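Local coordinates for protein uricase (PDB 2YZC) that catalyses the oxidation of uric acid by molecular oxygen to 5-hydroxyisourate, which is processed further to allantoin, at residues A[29-34]-A[38-43]. Sequence-based numbering, arbitrary orientation.
Sequences KVTRNT and EIQDLN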
ATOM      1  N   LYS A  29      -5.472  -1.404  24.354  1.00 18.55           N
ATOM      2  CA  LYS A  29      -5.728  -1.436  25.790  1.00 19.61           C
ATOM      3  C   LYS A  29      -7.193  -1.105  26.038  1.00 20.27           C
ATOM      4  O   LYS A  29      -7.668  -0.022  25.684  1.00 18.64           O
ATOM      5  CB  LYS A  29      -4.854  -0.415  26.523  1.00 19.57           C
ATOM      6  CG  LYS A  29      -5.147  -0.304  28.024  1.00 21.83           C
ATOM      7  CD  LYS A  29      -4.898  -1.624  28.736  1.00 22.82           C
ATOM      8  CE  LYS A  29      -5.130  -1.520  30.241  1.00 24.67           C
ATOM      9  NZ  LYS A  29      -6.559  -1.299  30.590  1.00 25.42           N
ATOM     10  N   VAL A  30      -7.912  -2.050  26.629  1.00 18.52           N
ATOM     11  CA  VAL A  30      -9.316  -1.830  26.928  1.00 20.11           C
ATOM     12  C   VAL A  30      -9.461  -1.484  28.403  1.00 21.31           C
ATOM     13  O   VAL A  30      -8.905  -2.164  29.265  1.00 19.78           O
ATOM     14  CB  VAL A  30     -10.174  -3.090  26.646  1.00 21.36           C
ATOM     15  CG1 VAL A  30     -11.628  -2.811  27.008  1.00 19.66           C
ATOM     16  CG2 VAL A  30     -10.061  -3.487  25.182  1.00 22.25           C
ATOM     17  N   THR A  31     -10.183  -0.408  28.687  1.00 21.67           N
ATOM     18  CA  THR A  31     -10.431  -0.012  30.065  1.00 23.32           C
ATOM     19  C   THR A  31     -11.851  -0.486  30.335  1.00 24.91           C
ATOM     20  O   THR A  31     -12.790  -0.026  29.690  1.00 23.53           O
ATOM     21  CB  THR A  31     -10.368   1.518  30.249  1.00 24.32           C
ATOM     22  OG1 THR A  31      -9.053   1.986  29.932  1.00 25.11           O
ATOM     23  CG2 THR A  31     -10.691   1.899  31.691  1.00 24.24           C
ATOM     24  N   ARG A  32     -12.012  -1.425  31.260  1.00 26.74           N
ATOM     25  CA  ARG A  32     -13.343  -1.928  31.562  1.00 30.82           C
ATOM     26  C   ARG A  32     -13.632  -2.056  33.055  1.00 33.33           C
ATOM     27  O   ARG A  32     -14.080  -3.102  33.524  1.00 33.38           O
ATOM     28  CB  ARG A  32     -13.576  -3.276  30.860  1.00 30.72           C
ATOM     29  CG  ARG A  32     -12.509  -4.327  31.129  1.00 33.91           C
ATOM     30  CD  ARG A  32     -13.103  -5.732  31.075  1.00 37.33           C
ATOM     31  NE  ARG A  32     -13.488  -6.145  29.730  1.00 38.59           N
ATOM     32  CZ  ARG A  32     -14.251  -7.202  29.464  1.00 37.56           C
ATOM     33  NH1 ARG A  32     -14.547  -7.511  28.212  1.00 39.82           N
ATOM     34  NH2 ARG A  32     -14.735  -7.944  30.450  1.00 40.15           N
ATOM     35  N   ASN A  33     -13.379  -0.983  33.796  1.00 37.15           N
ATOM     36  CA  ASN A  33     -13.639  -0.971  35.232  1.00 40.45           C
ATOM     37  C   ASN A  33     -15.153  -0.968  35.402  1.00 39.97           C
ATOM     38  O   ASN A  33     -15.696  -1.640  36.279  1.00 40.91           O
ATOM     39  CB  ASN A  33     -13.044   0.284  35.872  1.00 44.10           C
ATOM     40  CG  ASN A  33     -11.571   0.448  35.563  1.00 48.44           C
ATOM     41  OD1 ASN A  33     -11.181   0.580  34.403  1.00 51.63           O
ATOM     42  ND2 ASN A  33     -10.743   0.442  36.601  1.00 51.36           N
ATOM     43  N   THR A  34     -15.822  -0.203  34.548  1.00 38.93           N
ATOM     44  CA  THR A  34     -17.274  -0.105  34.562  1.00 38.04           C
ATOM     45  C   THR A  34     -17.782  -0.669  33.243  1.00 36.34           C
ATOM     46  O   THR A  34     -16.990  -1.061  32.387  1.00 36.19           O
ATOM     47  CB  THR A  34     -17.743   1.357  34.685  1.00 39.76           C
ATOM     48  OG1 THR A  34     -17.263   2.111  33.564  1.00 41.02           O
ATOM     49  CG2 THR A  34     -17.221   1.977  35.973  1.00 41.33           C
ATOM     50  N   GLU A  38     -13.545   1.764  27.437  1.00 23.96           N
ATOM     51  CA  GLU A  38     -12.747   2.756  26.724  1.00 24.47           C
ATOM     52  C   GLU A  38     -11.702   1.975  25.929  1.00 23.71           C
ATOM     53  O   GLU A  38     -11.253   0.905  26.359  1.00 20.90           O
ATOM     54  CB  GLU A  38     -12.032   3.704  27.693  1.00 27.30           C
ATOM     55  CG  GLU A  38     -12.941   4.521  28.602  1.00 33.82           C
ATOM     56  CD  GLU A  38     -13.953   5.354  27.838  1.00 38.52           C
ATOM     57  OE1 GLU A  38     -13.586   5.952  26.803  1.00 41.46           O
ATOM     58  OE2 GLU A  38     -15.122   5.421  28.278  1.00 43.96           O
ATOM     59  N   ILE A  39     -11.314   2.518  24.779  1.00 23.64           N
ATOM     60  CA  ILE A  39     -10.331   1.879  23.910  1.00 23.40           C
ATOM     61  C   ILE A  39      -9.144   2.784  23.593  1.00 21.82           C
ATOM     62  O   ILE A  39      -9.320   3.944  23.223  1.00 19.90           O
ATOM     63  CB  ILE A  39     -10.967   1.475  22.548  1.00 24.69           C
ATOM     64  CG1 ILE A  39     -12.114   0.488  22.768  1.00 28.96           C
ATOM     65  CG2 ILE A  39      -9.903   0.866  21.630  1.00 27.19           C
ATOM     66  CD1 ILE A  39     -11.690  -0.822  23.387  1.00 27.75           C
ATOM     67  N   GLN A  40      -7.936   2.249  23.747  1.00 21.31           N
ATOM     68  CA  GLN A  40      -6.717   2.977  23.398  1.00 21.00           C
ATOM     69  C   GLN A  40      -6.021   2.034  22.415  1.00 21.85           C
ATOM     70  O   GLN A  40      -5.798   0.864  22.719  1.00 22.60           O
ATOM     71  CB  GLN A  40      -5.865   3.254  24.641  1.00 20.96           C
ATOM     72  CG  GLN A  40      -6.449   4.377  25.508  1.00 20.74           C
ATOM     73  CD  GLN A  40      -5.712   4.548  26.821  1.00 24.00           C
ATOM     74  OE1 GLN A  40      -5.023   5.545  27.044  1.00 25.14           O
ATOM     75  NE2 GLN A  40      -5.848   3.566  27.696  1.00 19.10           N
ATOM     76  N   ASP A  41      -5.706   2.545  21.229  1.00 19.58           N
ATOM     77  CA  ASP A  41      -5.119   1.732  20.162  1.00 21.35           C
ATOM     78  C   ASP A  41      -3.809   2.369  19.699  1.00 19.83           C
ATOM     79  O   ASP A  41      -3.821   3.470  19.152  1.00 18.83           O
ATOM     80  CB  ASP A  41      -6.136   1.675  19.007  1.00 20.86           C
ATOM     81  CG  ASP A  41      -5.829   0.595  17.984  1.00 27.79           C
ATOM     82  OD1 ASP A  41      -4.716   0.030  18.004  1.00 27.62           O
ATOM     83  OD2 ASP A  41      -6.719   0.321  17.139  1.00 27.46           O
ATOM     84  N   LEU A  42      -2.692   1.669  19.905  1.00 17.91           N
ATOM     85  CA  LEU A  42      -1.369   2.182  19.540  1.00 17.77           C
ATOM     86  C   LEU A  42      -0.486   1.242  18.711  1.00 18.87           C
ATOM     87  O   LEU A  42      -0.646   0.021  18.750  1.00 18.22           O
ATOM     88  CB  LEU A  42      -0.573   2.532  20.807  1.00 19.03           C
ATOM     89  CG  LEU A  42      -1.122   3.525  21.834  1.00 18.82           C
ATOM     90  CD1 LEU A  42      -0.178   3.580  23.040  1.00 20.23           C
ATOM     91  CD2 LEU A  42      -1.261   4.895  21.200  1.00 19.09           C
ATOM     92  N   ASN A  43       0.451   1.840  17.973  1.00 16.47           N
ATOM     93  CA  ASN A  43       1.444   1.111  17.183  1.00 16.89           C
ATOM     94  C   ASN A  43       2.740   1.658  17.788  1.00 18.88           C
ATOM     95  O   ASN A  43       3.152   2.777  17.473  1.00 18.22           O
ATOM     96  CB  ASN A  43       1.360   1.489  15.699  1.00 17.55           C
ATOM     97  CG  ASN A  43       2.246   0.618  14.824  1.00 19.76           C
ATOM     98  OD1 ASN A  43       2.603   0.996  13.702  1.00 23.02           O
ATOM     99  ND2 ASN A  43       2.595  -0.559  15.324  1.00 16.00           N
TER
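The flat peptide groups of Lys29 to Thr31 and Glu38 to Gln40 are joined N-H to C=O across the antiparallel beta hairpin of strands 13-31 and 38-50 of uricase. One face of this ribbon carries Lys29, Thr31, Glu38 and Gln40, the other Val30 and Ile39. Two hydrogen-bonded pairs flank a non-hydrogen-bonded one, a textbook alternation: Lys29 N reaches Gln40 O at 2.8 Å, with Gln40 N returning to Lys29 O, and Thr31 and Glu38 exchange a second pair of bonds. Between them, Val30 and Ile39 lie side by side, CG2 of Val30 meeting CD1 of Ile39 at 3.6 Å. On the polar face, CB of Thr31 rests 3.8 Å from CB of Glu38, whose carboxylate turns off to a salt bridge with Arg117. Lys29 lies along Gln40, and its ammonium group forms a salt bridge with Glu267 of a second subunit, next to where Lys29 pairs antiparallel with a strand of that subunit, so that the two chains share one sheet. An alanine here is likely to leave that glutamate without its cationic mate. Bends at chi2 (61°) and chi4 (68°) carry the lysine chain forward alongside its own strand, setting NZ above the carbonyl plane of Val30, 2.8 Å from Val30 O.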